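Local coordinates for protein putative oxidoreductase (PDB 3KUX) that probably catalyses an NAD(P)-dependent oxidation or reduction, although its substrate is not established, at residues Gly193-Leu198 / Ala217-Pro222; Val149-His154 / Gln224-His229; Asn199-Met204 / Gln341-Leu346. One frame throughout, in Å; residues are numbered along the deposited sequence.

Overall arrangement
Contacts 1 and 2 lie within the large mixed sheet of the C-terminal alpha/beta domain, and contact 3 joins its strand 197-203 to the end of helix 323-342. Contact 2 pairs two parallel strands in the sheet's interior through a regular run of backbone bonds, with a polar cluster on one face and mostly apolar packing on the other. Contact 1 lies nearer the edge and mixes a few backbone bonds with aromatic and proline packing. Contact 3 is at the surface, where one long salt bridge and a small apolar touch make the contact. Backbone bonds between neighbouring strands join contacts 1 and 2; contacts 1 and 3 share strand 197-203 and are likewise bonded.

Contact 1: residues Gly193-Leu198 / Ala217-Pro222; sequences GLPETL and AVLSYP
Tyr221 packs against the loop 193-196, meeting Gly193, Leu194 and Pro195 in turn. With CG beside its backbone N (chi1 -57°), the side chain runs from CB along this loop. CD1 and then CE1 pass the carbonyl of Leu194, whose O is 3.3 Å from CE1. Along the other edge of the ring, CE2 comes near Pro195 CB. Pro195 CA lies over one face, toward the rim, 3.7 Å from the centroid and 20° off the ring normal, a CH-pi contact. At the tip, Tyr221 OH donates a hydrogen bond of 2.8 Å to Gly193 O, approaching tilted from the carbonyl plane. Tyrosine suits the place because its flat face accepts the proline while its hydroxyl satisfies a backbone carbonyl. Glycine suits position 193, where the chain leaves a helix with positive phi.

Two backbone bonds follow. Glu196 N donates to Ser220 O at 2.6 Å, almost straight at 172°, and Ser220 N donates to Thr197 O at 3.0 Å. A water links Thr197 OG1 with Val218 O, which it reaches at 2.9 Å. Leu198 and Leu219 form an antiparallel non-hydrogen-bonded pair; their side chains lie side by side, CD1 to CD1 at 3.5 Å, and Pro195 CB adds to this apolar patch by packing on Leu219 CB. On the exposed side, the aliphatic part and carboxylate of Glu196 lie across the Pro222 ring.

The two strands form a beta hairpin. Leu219 and Tyr221 face helix 176-192, meeting Leu185, Ala188 and Phe192; strand 224-231 flanks strand 214-221, while Leu198 bonds to Leu346 and Glu196 to Ile348 through their backbones.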
ATOM      1  N   GLY A 193     -12.222   7.180   8.045  1.00  9.67           N
ATOM      2  CA  GLY A 193     -12.952   6.005   8.496  1.00 10.94           C
ATOM      3  C   GLY A 193     -13.876   5.473   7.414  1.00 12.63           C
ATOM      4  O   GLY A 193     -13.703   5.771   6.234  1.00 13.37           O
ATOM      5  N   LEU A 194     -14.870   4.688   7.819  1.00 14.06           N
ATOM      6  CA  LEU A 194     -15.767   4.029   6.877  1.00 13.08           C
ATOM      7  C   LEU A 194     -16.838   4.965   6.358  1.00 13.05           C
ATOM      8  O   LEU A 194     -17.400   5.747   7.116  1.00 14.72           O
ATOM      9  CB  LEU A 194     -16.438   2.835   7.545  1.00 13.11           C
ATOM     10  CG  LEU A 194     -15.547   1.627   7.806  1.00 12.34           C
ATOM     11  CD1 LEU A 194     -16.247   0.672   8.759  1.00 14.63           C
ATOM     12  CD2 LEU A 194     -15.197   0.943   6.490  1.00  6.32           C
ATOM     13  N   PRO A 195     -17.130   4.879   5.058  1.00 12.53           N
ATOM     14  CA  PRO A 195     -18.207   5.661   4.467  1.00 12.98           C
ATOM     15  C   PRO A 195     -19.559   5.016   4.759  1.00 12.47           C
ATOM     16  O   PRO A 195     -19.610   3.950   5.366  1.00 11.46           O
ATOM     17  CB  PRO A 195     -17.903   5.583   2.972  1.00 12.24           C
ATOM     18  CG  PRO A 195     -17.238   4.260   2.806  1.00 12.34           C
ATOM     19  CD  PRO A 195     -16.463   4.011   4.074  1.00 11.84           C
ATOM     20  N   GLU A 196     -20.641   5.663   4.338  1.00 12.03           N
ATOM     21  CA  GLU A 196     -21.968   5.069   4.446  1.00 11.38           C
ATOM     22  C   GLU A 196     -22.282   4.255   3.192  1.00  9.51           C
ATOM     23  O   GLU A 196     -22.819   3.153   3.274  1.00  9.35           O
ATOM     24  CB  GLU A 196     -23.031   6.145   4.683  1.00 11.92           C
ATOM     25  CG  GLU A 196     -22.913   6.844   6.035  1.00 21.10           C
ATOM     26  CD  GLU A 196     -24.107   7.740   6.351  1.00 33.11           C
ATOM     27  OE1 GLU A 196     -24.463   8.589   5.500  1.00 33.51           O
ATOM     28  OE2 GLU A 196     -24.685   7.599   7.457  1.00 34.51           O
ATOM     29  N   THR A 197     -21.928   4.797   2.031  1.00  7.49           N
ATOM     30  CA  THR A 197     -22.096   4.080   0.780  1.00  6.66           C
ATOM     31  C   THR A 197     -20.859   4.184  -0.098  1.00  6.83           C
ATOM     32  O   THR A 197     -20.130   5.172  -0.048  1.00  7.64           O
ATOM     33  CB  THR A 197     -23.285   4.621  -0.020  1.00  7.51           C
ATOM     34  OG1 THR A 197     -23.013   5.967  -0.431  1.00  8.58           O
ATOM     35  CG2 THR A 197     -24.543   4.590   0.821  1.00  9.68           C
ATOM     36  N   LEU A 198     -20.640   3.155  -0.913  1.00  7.56           N
ATOM     37  CA  LEU A 198     -19.580   3.162  -1.918  1.00  6.00           C
ATOM     38  C   LEU A 198     -20.188   3.001  -3.305  1.00  6.03           C
ATOM     39  O   LEU A 198     -20.903   2.035  -3.561  1.00  4.60           O
ATOM     40  CB  LEU A 198     -18.598   2.021  -1.658  1.00  5.20           C
ATOM     41  CG  LEU A 198     -17.612   1.745  -2.790  1.00  4.79           C
ATOM     42  CD1 LEU A 198     -16.592   2.862  -2.879  1.00  9.54           C
ATOM     43  CD2 LEU A 198     -16.921   0.417  -2.584  1.00 11.21           C
ATOM     44  N   ALA A 217     -14.515   6.161  -8.108  1.00  6.55           N
ATOM     45  CA  ALA A 217     -15.243   5.739  -6.908  1.00  3.37           C
ATOM     46  C   ALA A 217     -15.659   6.916  -6.056  1.00  3.56           C
ATOM     47  O   ALA A 217     -14.875   7.834  -5.830  1.00  3.98           O
ATOM     48  CB  ALA A 217     -14.401   4.786  -6.084  1.00  3.63           C
ATOM     49  N   VAL A 218     -16.895   6.878  -5.574  1.00  4.07           N
ATOM     50  CA  VAL A 218     -17.393   7.892  -4.661  1.00  4.70           C
ATOM     51  C   VAL A 218     -17.769   7.256  -3.328  1.00  6.47           C
ATOM     52  O   VAL A 218     -18.643   6.389  -3.270  1.00  9.04           O
ATOM     53  CB  VAL A 218     -18.629   8.601  -5.238  1.00  5.70           C
ATOM     54  CG1 VAL A 218     -19.206   9.576  -4.224  1.00  5.61           C
ATOM     55  CG2 VAL A 218     -18.281   9.308  -6.537  1.00  2.00           C
ATOM     56  N   LEU A 219     -17.095   7.681  -2.261  1.00  7.71           N
ATOM     57  CA  LEU A 219     -17.416   7.238  -0.904  1.00  6.02           C
ATOM     58  C   LEU A 219     -18.166   8.348  -0.192  1.00  7.70           C
ATOM     59  O   LEU A 219     -17.694   9.484  -0.131  1.00  8.38           O
ATOM     60  CB  LEU A 219     -16.149   6.887  -0.127  1.00  3.94           C
ATOM     61  CG  LEU A 219     -15.374   5.646  -0.576  1.00  5.24           C
ATOM     62  CD1 LEU A 219     -14.875   5.806  -2.010  1.00  6.48           C
ATOM     63  CD2 LEU A 219     -14.215   5.363   0.365  1.00  2.00           C
ATOM     64  N   SER A 220     -19.332   8.015   0.348  1.00 10.15           N
ATOM     65  CA  SER A 220     -20.228   9.022   0.911  1.00 12.31           C
ATOM     66  C   SER A 220     -20.266   9.029   2.449  1.00 12.76           C
ATOM     67  O   SER A 220     -20.443   7.987   3.089  1.00 12.70           O
ATOM     68  CB  SER A 220     -21.636   8.841   0.337  1.00 10.49           C
ATOM     69  OG  SER A 220     -22.376  10.045   0.436  1.00 14.97           O
ATOM     70  N   TYR A 221     -20.099  10.215   3.029  1.00 12.29           N
ATOM     71  CA  TYR A 221     -20.168  10.402   4.479  1.00 11.10           C
ATOM     72  C   TYR A 221     -21.154  11.523   4.828  1.00 11.68           C
ATOM     73  O   TYR A 221     -21.404  12.414   4.017  1.00 14.78           O
ATOM     74  CB  TYR A 221     -18.803  10.804   5.040  1.00  9.11           C
ATOM     75  CG  TYR A 221     -17.651   9.870   4.760  1.00  7.99           C
ATOM     76  CD1 TYR A 221     -17.110   9.085   5.771  1.00  8.20           C
ATOM     77  CD2 TYR A 221     -17.074   9.802   3.500  1.00  7.00           C
ATOM     78  CE1 TYR A 221     -16.045   8.241   5.531  1.00  8.79           C
ATOM     79  CE2 TYR A 221     -16.003   8.964   3.248  1.00  3.92           C
ATOM     80  CZ  TYR A 221     -15.495   8.185   4.266  1.00 11.92           C
ATOM     81  OH  TYR A 221     -14.434   7.347   4.024  1.00 13.06           O
ATOM     82  N   PRO A 222     -21.700  11.497   6.050  1.00 11.46           N
ATOM     83  CA  PRO A 222     -22.467  12.646   6.502  1.00 10.46           C
ATOM     84  C   PRO A 222     -21.661  13.933   6.321  1.00 10.83           C
ATOM     85  O   PRO A 222     -20.649  14.136   6.996  1.00 12.70           O
ATOM     86  CB  PRO A 222     -22.663  12.365   7.994  1.00  9.10           C
ATOM     87  CG  PRO A 222     -22.585  10.889   8.116  1.00  8.43           C
ATOM     88  CD  PRO A 222     -21.603  10.443   7.078  1.00 11.64           C
TER
HETATM   89  O   HOH W   1     -21.343   6.430  -2.285  1.00 15.91           O

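Contact 2: residues Val149-His154 / Gln224-His229; sequences VYFESH and QRVVLH
Val227 N donates to Phe151 O at 2.6 Å, the shortest backbone bond between these parallel strands. Arg225 N, Phe151 N, Ser153 N and His229 N supply the remaining four, so donors alternate between strands as parallel pairing requires.

On one face stand Tyr150, Glu152 and His154, with Arg225, Val227 and His229 beside them. Glu152 CG lies opposite its backbone N (chi1 -175°) and the chain runs on extended, carrying the carboxylate to Tyr150 and His154. His154 NE2 donates to the anti lone pair of OE1 at 2.6 Å, whereas Tyr150 OH reaches OE2 from above the carboxylate plane. Glutamate suits the place, its two oxygens lying between two residues of the same face. His154 ND1 has a further carboxylate partner in Asp156, so both ring nitrogens are held and the ring's rotation is fixed. His229 CB lies over the centre of the His154 ring, 3.6 Å from the centroid; the two imidazoles are nearly parallel, at 14°, but slid apart. Val227 CG2 packs 3.7 Å from Tyr150 OH.

The opposite face is largely apolar: the Phe151 ring edge meets Val226 CG1 at 3.8 Å, and Ser153, small enough to fit beside Leu228, bonds through OG to Arg240. Helix 176-192 packs here, with Leu185, Leu191 and Phe192, while strands 241-245 and 214-221 flank the pair in the sheet.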
ATOM      1  N   VAL A 149     -14.706  18.728   3.869  1.00 10.75           N
ATOM      2  CA  VAL A 149     -15.960  18.268   3.264  1.00 10.13           C
ATOM      3  C   VAL A 149     -15.757  17.500   1.961  1.00  9.48           C
ATOM      4  O   VAL A 149     -16.693  16.898   1.450  1.00 11.72           O
ATOM      5  CB  VAL A 149     -16.939  19.434   2.984  1.00  9.25           C
ATOM      6  CG1 VAL A 149     -17.248  20.188   4.261  1.00  7.67           C
ATOM      7  CG2 VAL A 149     -16.370  20.372   1.922  1.00  9.87           C
ATOM      8  N   TYR A 150     -14.541  17.514   1.429  1.00  8.49           N
ATOM      9  CA  TYR A 150     -14.279  16.898   0.136  1.00  8.09           C
ATOM     10  C   TYR A 150     -12.853  16.389   0.046  1.00  8.79           C
ATOM     11  O   TYR A 150     -11.913  17.098   0.406  1.00 11.64           O
ATOM     12  CB  TYR A 150     -14.521  17.915  -0.984  1.00  8.82           C
ATOM     13  CG  TYR A 150     -14.482  17.333  -2.380  1.00  7.20           C
ATOM     14  CD1 TYR A 150     -15.562  16.615  -2.885  1.00  6.17           C
ATOM     15  CD2 TYR A 150     -13.370  17.510  -3.200  1.00  7.87           C
ATOM     16  CE1 TYR A 150     -15.532  16.078  -4.170  1.00  6.71           C
ATOM     17  CE2 TYR A 150     -13.336  16.983  -4.488  1.00  3.62           C
ATOM     18  CZ  TYR A 150     -14.420  16.270  -4.961  1.00  3.60           C
ATOM     19  OH  TYR A 150     -14.393  15.743  -6.226  1.00  7.31           O
ATOM     20  N   PHE A 151     -12.690  15.165  -0.445  1.00  6.96           N
ATOM     21  CA  PHE A 151     -11.364  14.600  -0.657  1.00  6.10           C
ATOM     22  C   PHE A 151     -11.287  13.884  -2.003  1.00  6.74           C
ATOM     23  O   PHE A 151     -12.032  12.936  -2.258  1.00  6.70           O
ATOM     24  CB  PHE A 151     -10.998  13.655   0.487  1.00  5.40           C
ATOM     25  CG  PHE A 151      -9.668  12.960   0.314  1.00  5.20           C
ATOM     26  CD1 PHE A 151      -8.482  13.680   0.322  1.00  8.60           C
ATOM     27  CD2 PHE A 151      -9.606  11.580   0.174  1.00  3.55           C
ATOM     28  CE1 PHE A 151      -7.256  13.033   0.172  1.00 13.19           C
ATOM     29  CE2 PHE A 151      -8.385  10.923   0.025  1.00  2.19           C
ATOM     30  CZ  PHE A 151      -7.209  11.648   0.025  1.00  6.54           C
ATOM     31  N   GLU A 152     -10.388  14.347  -2.863  1.00  6.31           N
ATOM     32  CA  GLU A 152     -10.237  13.764  -4.188  1.00  6.99           C
ATOM     33  C   GLU A 152      -8.815  13.255  -4.394  1.00  6.27           C
ATOM     34  O   GLU A 152      -7.846  13.985  -4.208  1.00  6.22           O
ATOM     35  CB  GLU A 152     -10.615  14.779  -5.269  1.00  7.97           C
ATOM     36  CG  GLU A 152     -10.609  14.218  -6.685  1.00  9.92           C
ATOM     37  CD  GLU A 152     -11.365  15.099  -7.668  1.00 13.45           C
ATOM     38  OE1 GLU A 152     -11.277  14.846  -8.888  1.00 16.32           O
ATOM     39  OE2 GLU A 152     -12.057  16.039  -7.221  1.00 17.35           O
ATOM     40  N   SER A 153      -8.707  11.988  -4.779  1.00  6.45           N
ATOM     41  CA  SER A 153      -7.421  11.320  -4.887  1.00  6.50           C
ATOM     42  C   SER A 153      -7.332  10.585  -6.224  1.00  7.98           C
ATOM     43  O   SER A 153      -8.149   9.704  -6.498  1.00  8.12           O
ATOM     44  CB  SER A 153      -7.258  10.342  -3.718  1.00  4.43           C
ATOM     45  OG  SER A 153      -6.048   9.613  -3.806  1.00  8.95           O
ATOM     46  N   HIS A 154      -6.353  10.960  -7.053  1.00  8.01           N
ATOM     47  CA  HIS A 154      -6.174  10.358  -8.383  1.00  8.62           C
ATOM     48  C   HIS A 154      -4.835   9.635  -8.556  1.00  8.36           C
ATOM     49  O   HIS A 154      -3.826  10.015  -7.958  1.00  8.51           O
ATOM     50  CB  HIS A 154      -6.229  11.424  -9.476  1.00  8.05           C
ATOM     51  CG  HIS A 154      -7.588  12.002  -9.713  1.00 12.66           C
ATOM     52  ND1 HIS A 154      -8.175  12.023 -10.961  1.00 14.02           N
ATOM     53  CD2 HIS A 154      -8.457  12.617  -8.878  1.00 12.92           C
ATOM     54  CE1 HIS A 154      -9.357  12.607 -10.878  1.00 11.75           C
ATOM     55  NE2 HIS A 154      -9.550  12.980  -9.626  1.00  8.08           N
ATOM     56  N   GLN A 224     -19.759  14.859   3.965  1.00 10.03           N
ATOM     57  CA  GLN A 224     -18.463  14.677   3.298  1.00  9.85           C
ATOM     58  C   GLN A 224     -18.568  13.832   2.035  1.00  9.33           C
ATOM     59  O   GLN A 224     -19.430  12.957   1.942  1.00 11.59           O
ATOM     60  CB  GLN A 224     -17.458  14.026   4.246  1.00  8.72           C
ATOM     61  CG  GLN A 224     -17.134  14.868   5.458  1.00  9.44           C
ATOM     62  CD  GLN A 224     -16.073  14.241   6.326  1.00  7.69           C
ATOM     63  OE1 GLN A 224     -15.003  14.813   6.520  1.00  6.67           O
ATOM     64  NE2 GLN A 224     -16.360  13.055   6.853  1.00 10.00           N
ATOM     65  N   ARG A 225     -17.693  14.101   1.068  1.00  6.78           N
ATOM     66  CA  ARG A 225     -17.541  13.233  -0.102  1.00  6.03           C
ATOM     67  C   ARG A 225     -16.070  12.918  -0.364  1.00  7.31           C
ATOM     68  O   ARG A 225     -15.205  13.789  -0.246  1.00  7.44           O
ATOM     69  CB  ARG A 225     -18.153  13.862  -1.353  1.00  3.35           C
ATOM     70  CG  ARG A 225     -19.636  14.153  -1.263  1.00  4.74           C
ATOM     71  CD  ARG A 225     -20.472  12.914  -1.014  1.00  2.09           C
ATOM     72  NE  ARG A 225     -21.501  13.213  -0.018  1.00 14.20           N
ATOM     73  CZ  ARG A 225     -22.744  13.585  -0.304  1.00 13.17           C
ATOM     74  NH1 ARG A 225     -23.139  13.685  -1.562  1.00 20.87           N
ATOM     75  NH2 ARG A 225     -23.597  13.850   0.673  1.00 19.00           N
ATOM     76  N   VAL A 226     -15.799  11.668  -0.724  1.00  7.18           N
ATOM     77  CA  VAL A 226     -14.457  11.243  -1.105  1.00  7.61           C
ATOM     78  C   VAL A 226     -14.468  10.662  -2.517  1.00  7.60           C
ATOM     79  O   VAL A 226     -15.224   9.738  -2.801  1.00 10.61           O
ATOM     80  CB  VAL A 226     -13.920  10.178  -0.134  1.00  7.92           C
ATOM     81  CG1 VAL A 226     -12.699   9.487  -0.720  1.00  5.52           C
ATOM     82  CG2 VAL A 226     -13.598  10.802   1.219  1.00  8.24           C
ATOM     83  N   VAL A 227     -13.640  11.201  -3.404  1.00  5.30           N
ATOM     84  CA  VAL A 227     -13.593  10.694  -4.770  1.00  3.66           C
ATOM     85  C   VAL A 227     -12.240  10.075  -5.091  1.00  5.66           C
ATOM     86  O   VAL A 227     -11.212  10.753  -5.058  1.00  8.87           O
ATOM     87  CB  VAL A 227     -13.924  11.789  -5.805  1.00  3.35           C
ATOM     88  CG1 VAL A 227     -13.706  11.269  -7.228  1.00  2.47           C
ATOM     89  CG2 VAL A 227     -15.354  12.257  -5.631  1.00  2.00           C
ATOM     90  N   LEU A 228     -12.246   8.780  -5.397  1.00  4.32           N
ATOM     91  CA  LEU A 228     -11.027   8.077  -5.774  1.00  3.56           C
ATOM     92  C   LEU A 228     -11.100   7.774  -7.260  1.00  2.72           C
ATOM     93  O   LEU A 228     -12.114   7.274  -7.736  1.00  4.88           O
ATOM     94  CB  LEU A 228     -10.882   6.776  -4.982  1.00  2.30           C
ATOM     95  CG  LEU A 228     -11.200   6.817  -3.487  1.00  4.95           C
ATOM     96  CD1 LEU A 228     -10.980   5.442  -2.856  1.00  6.14           C
ATOM     97  CD2 LEU A 228     -10.380   7.881  -2.773  1.00  6.30           C
ATOM     98  N   HIS A 229     -10.029   8.060  -7.991  1.00  2.00           N
ATOM     99  CA  HIS A 229     -10.085   7.998  -9.441  1.00  3.34           C
ATOM    100  C   HIS A 229      -8.760   7.556 -10.062  1.00  4.51           C
ATOM    101  O   HIS A 229      -7.687   7.970  -9.627  1.00  5.81           O
ATOM    102  CB  HIS A 229     -10.492   9.374  -9.994  1.00  3.26           C
ATOM    103  CG  HIS A 229     -10.701   9.397 -11.477  1.00  4.81           C
ATOM    104  ND1 HIS A 229     -11.910   9.723 -12.052  1.00 11.37           N
ATOM    105  CD2 HIS A 229      -9.857   9.129 -12.502  1.00  2.71           C
ATOM    106  CE1 HIS A 229     -11.802   9.656 -13.368  1.00  8.74           C
ATOM    107  NE2 HIS A 229     -10.567   9.297 -13.667  1.00  5.95           N
TER

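Contact 3: residues Asn199-Met204 / Gln341-Leu346; sequences NVDLGM and QQKKAL
Lys343 NZ reaches Asp201 OD2 at 3.3 Å, a weak hydrogen bond within a salt bridge. The lysine's stronger carboxylate partner is Asp340, which also accepts from Leu202 N, so the ammonium group spans two acids, one at the end of the helix and one on the strand. The Lys343 chain is folded at chi2 and chi3, which brings NZ back toward the strand although the side chain starts away from it. Asp201, with CG anti to its N (chi1 169°), carries its carboxylate toward that group.

Lys343 has positive phi and is the C-prime residue of a Schellman motif that closes helix 323-342, with Lys344 N bonded to Ser339 O and Lys343 N to Asp340 O. The chain then turns back to the sheet. Packing there is slight: the Ala345 methyl lies against Asn199, CB to CB at 3.6 Å, and a small residue suits so close an approach of the backbones.

Ser339 OG bonds to Val200 N of the strand and to Lys344 O in the loop after the helix. Strand 197-203 runs between strand 214-221, bonded at Asn199 and Asp201, and the edge strand 346-347 that follows the helix.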
ATOM      1  N   ASN A 199     -19.912   3.948  -4.197  1.00  8.43           N
ATOM      2  CA  ASN A 199     -20.401   3.871  -5.573  1.00  8.24           C
ATOM      3  C   ASN A 199     -19.257   3.854  -6.573  1.00  8.84           C
ATOM      4  O   ASN A 199     -18.539   4.844  -6.722  1.00 11.87           O
ATOM      5  CB  ASN A 199     -21.321   5.044  -5.882  1.00  8.56           C
ATOM      6  CG  ASN A 199     -22.087   4.860  -7.183  1.00 14.37           C
ATOM      7  OD1 ASN A 199     -21.996   3.818  -7.832  1.00 22.05           O
ATOM      8  ND2 ASN A 199     -22.854   5.871  -7.564  1.00 14.28           N
ATOM      9  N   VAL A 200     -19.086   2.739  -7.273  1.00  7.40           N
ATOM     10  CA  VAL A 200     -17.941   2.605  -8.164  1.00  7.47           C
ATOM     11  C   VAL A 200     -18.325   2.434  -9.621  1.00  8.53           C
ATOM     12  O   VAL A 200     -19.237   1.683  -9.957  1.00 10.40           O
ATOM     13  CB  VAL A 200     -17.031   1.443  -7.742  1.00  7.73           C
ATOM     14  CG1 VAL A 200     -15.937   1.229  -8.776  1.00  3.70           C
ATOM     15  CG2 VAL A 200     -16.435   1.720  -6.363  1.00  6.56           C
ATOM     16  N   ASP A 201     -17.614   3.144 -10.485  1.00  9.40           N
ATOM     17  CA  ASP A 201     -17.833   3.042 -11.916  1.00 10.53           C
ATOM     18  C   ASP A 201     -16.558   2.541 -12.573  1.00 10.62           C
ATOM     19  O   ASP A 201     -15.590   3.291 -12.706  1.00 14.03           O
ATOM     20  CB  ASP A 201     -18.226   4.406 -12.492  1.00 10.73           C
ATOM     21  CG  ASP A 201     -18.202   4.430 -14.017  1.00 14.19           C
ATOM     22  OD1 ASP A 201     -17.802   5.472 -14.583  1.00 16.75           O
ATOM     23  OD2 ASP A 201     -18.584   3.414 -14.645  1.00  9.81           O
ATOM     24  N   LEU A 202     -16.546   1.268 -12.959  1.00  8.72           N
ATOM     25  CA  LEU A 202     -15.385   0.688 -13.626  1.00  7.85           C
ATOM     26  C   LEU A 202     -15.488   0.900 -15.131  1.00  8.25           C
ATOM     27  O   LEU A 202     -16.583   1.005 -15.671  1.00  9.69           O
ATOM     28  CB  LEU A 202     -15.263  -0.798 -13.296  1.00  6.37           C
ATOM     29  CG  LEU A 202     -15.054  -1.113 -11.809  1.00  9.76           C
ATOM     30  CD1 LEU A 202     -14.861  -2.607 -11.593  1.00  8.54           C
ATOM     31  CD2 LEU A 202     -13.878  -0.327 -11.222  1.00  5.13           C
ATOM     32  N   GLY A 203     -14.352   0.973 -15.811  1.00  9.25           N
ATOM     33  CA  GLY A 203     -14.379   1.215 -17.246  1.00 10.81           C
ATOM     34  C   GLY A 203     -13.214   0.648 -18.027  1.00 11.92           C
ATOM     35  O   GLY A 203     -12.170   0.320 -17.467  1.00 13.76           O
HETATM   36  N   MSE A 204     -13.411   0.526 -19.334  1.00 13.13           N
HETATM   37  CA  MSE A 204     -12.334   0.219 -20.260  1.00 14.42           C
HETATM   38  C   MSE A 204     -12.372   1.235 -21.389  1.00 13.74           C
HETATM   39  O   MSE A 204     -13.125   1.088 -22.352  1.00 12.27           O
HETATM   40  CB  MSE A 204     -12.468  -1.195 -20.804  1.00 16.21           C
HETATM   41  CG  MSE A 204     -11.978  -2.245 -19.833  1.00 28.68           C
HETATM   42 SE   MSE A 204     -11.926  -4.012 -20.635  1.00 54.70          SE
HETATM   43  CE  MSE A 204     -11.388  -3.504 -22.443  1.00 44.96           C
ATOM     44  N   GLN A 341     -21.516  -3.559 -10.816  1.00  9.82           N
ATOM     45  CA  GLN A 341     -22.426  -4.481 -11.475  1.00  9.99           C
ATOM     46  C   GLN A 341     -23.856  -3.963 -11.425  1.00 11.89           C
ATOM     47  O   GLN A 341     -24.613  -4.108 -12.388  1.00 13.94           O
ATOM     48  CB  GLN A 341     -22.344  -5.860 -10.829  1.00  8.34           C
ATOM     49  CG  GLN A 341     -21.016  -6.546 -11.024  1.00  9.27           C
ATOM     50  CD  GLN A 341     -20.855  -7.756 -10.129  1.00 15.36           C
ATOM     51  OE1 GLN A 341     -19.940  -8.561 -10.308  1.00 17.16           O
ATOM     52  NE2 GLN A 341     -21.746  -7.892  -9.153  1.00 20.35           N
ATOM     53  N   GLN A 342     -24.223  -3.355 -10.301  1.00 13.60           N
ATOM     54  CA  GLN A 342     -25.582  -2.864 -10.107  1.00 14.23           C
ATOM     55  C   GLN A 342     -25.718  -1.390 -10.473  1.00 15.44           C
ATOM     56  O   GLN A 342     -26.824  -0.856 -10.518  1.00 17.62           O
ATOM     57  CB  GLN A 342     -26.026  -3.070  -8.658  1.00 13.47           C
ATOM     58  CG  GLN A 342     -25.861  -4.493  -8.135  1.00 13.29           C
ATOM     59  CD  GLN A 342     -26.174  -4.609  -6.646  1.00 14.16           C
ATOM     60  OE1 GLN A 342     -26.986  -3.856  -6.101  1.00 13.16           O
ATOM     61  NE2 GLN A 342     -25.528  -5.557  -5.983  1.00  9.79           N
ATOM     62  N   LYS A 343     -24.596  -0.733 -10.739  1.00 16.48           N
ATOM     63  CA  LYS A 343     -24.605   0.711 -10.935  1.00 18.90           C
ATOM     64  C   LYS A 343     -25.376   1.359  -9.788  1.00 19.24           C
ATOM     65  O   LYS A 343     -26.261   2.188 -10.007  1.00 21.77           O
ATOM     66  CB  LYS A 343     -25.252   1.096 -12.273  1.00 18.71           C
ATOM     67  CG  LYS A 343     -24.817   0.276 -13.484  1.00 23.57           C
ATOM     68  CD  LYS A 343     -23.299   0.193 -13.635  1.00 34.27           C
ATOM     69  CE  LYS A 343     -22.652   1.558 -13.827  1.00 38.12           C
ATOM     70  NZ  LYS A 343     -21.164   1.436 -13.922  1.00 39.99           N
ATOM     71  N   LYS A 344     -25.056   0.959  -8.564  1.00 18.75           N
ATOM     72  CA  LYS A 344     -25.656   1.560  -7.381  1.00 18.42           C
ATOM     73  C   LYS A 344     -24.578   1.955  -6.401  1.00 17.66           C
ATOM     74  O   LYS A 344     -23.507   1.344  -6.365  1.00 17.00           O
ATOM     75  CB  LYS A 344     -26.602   0.581  -6.674  1.00 18.35           C
ATOM     76  CG  LYS A 344     -28.063   0.747  -7.025  1.00 20.52           C
ATOM     77  CD  LYS A 344     -28.959   0.433  -5.834  1.00 17.84           C
ATOM     78  CE  LYS A 344     -28.775   1.467  -4.728  1.00 22.69           C
ATOM     79  NZ  LYS A 344     -29.968   1.595  -3.840  1.00 19.73           N
ATOM     80  N   ALA A 345     -24.864   2.978  -5.605  1.00 15.91           N
ATOM     81  CA  ALA A 345     -24.091   3.227  -4.405  1.00 14.41           C
ATOM     82  C   ALA A 345     -24.581   2.224  -3.373  1.00 12.95           C
ATOM     83  O   ALA A 345     -25.724   2.289  -2.929  1.00 13.50           O
ATOM     84  CB  ALA A 345     -24.296   4.650  -3.917  1.00 13.16           C
ATOM     85  N   LEU A 346     -23.727   1.269  -3.025  1.00 13.75           N
ATOM     86  CA  LEU A 346     -24.095   0.225  -2.071  1.00 15.12           C
ATOM     87  C   LEU A 346     -23.647   0.599  -0.666  1.00 15.15           C
ATOM     88  O   LEU A 346     -22.643   1.288  -0.498  1.00 16.00           O
ATOM     89  CB  LEU A 346     -23.487  -1.118  -2.483  1.00 14.61           C
ATOM     90  CG  LEU A 346     -24.079  -1.744  -3.748  1.00 14.37           C
ATOM     91  CD1 LEU A 346     -23.225  -2.909  -4.236  1.00 15.54           C
ATOM     92  CD2 LEU A 346     -25.516  -2.184  -3.510  1.00  8.57           C
TER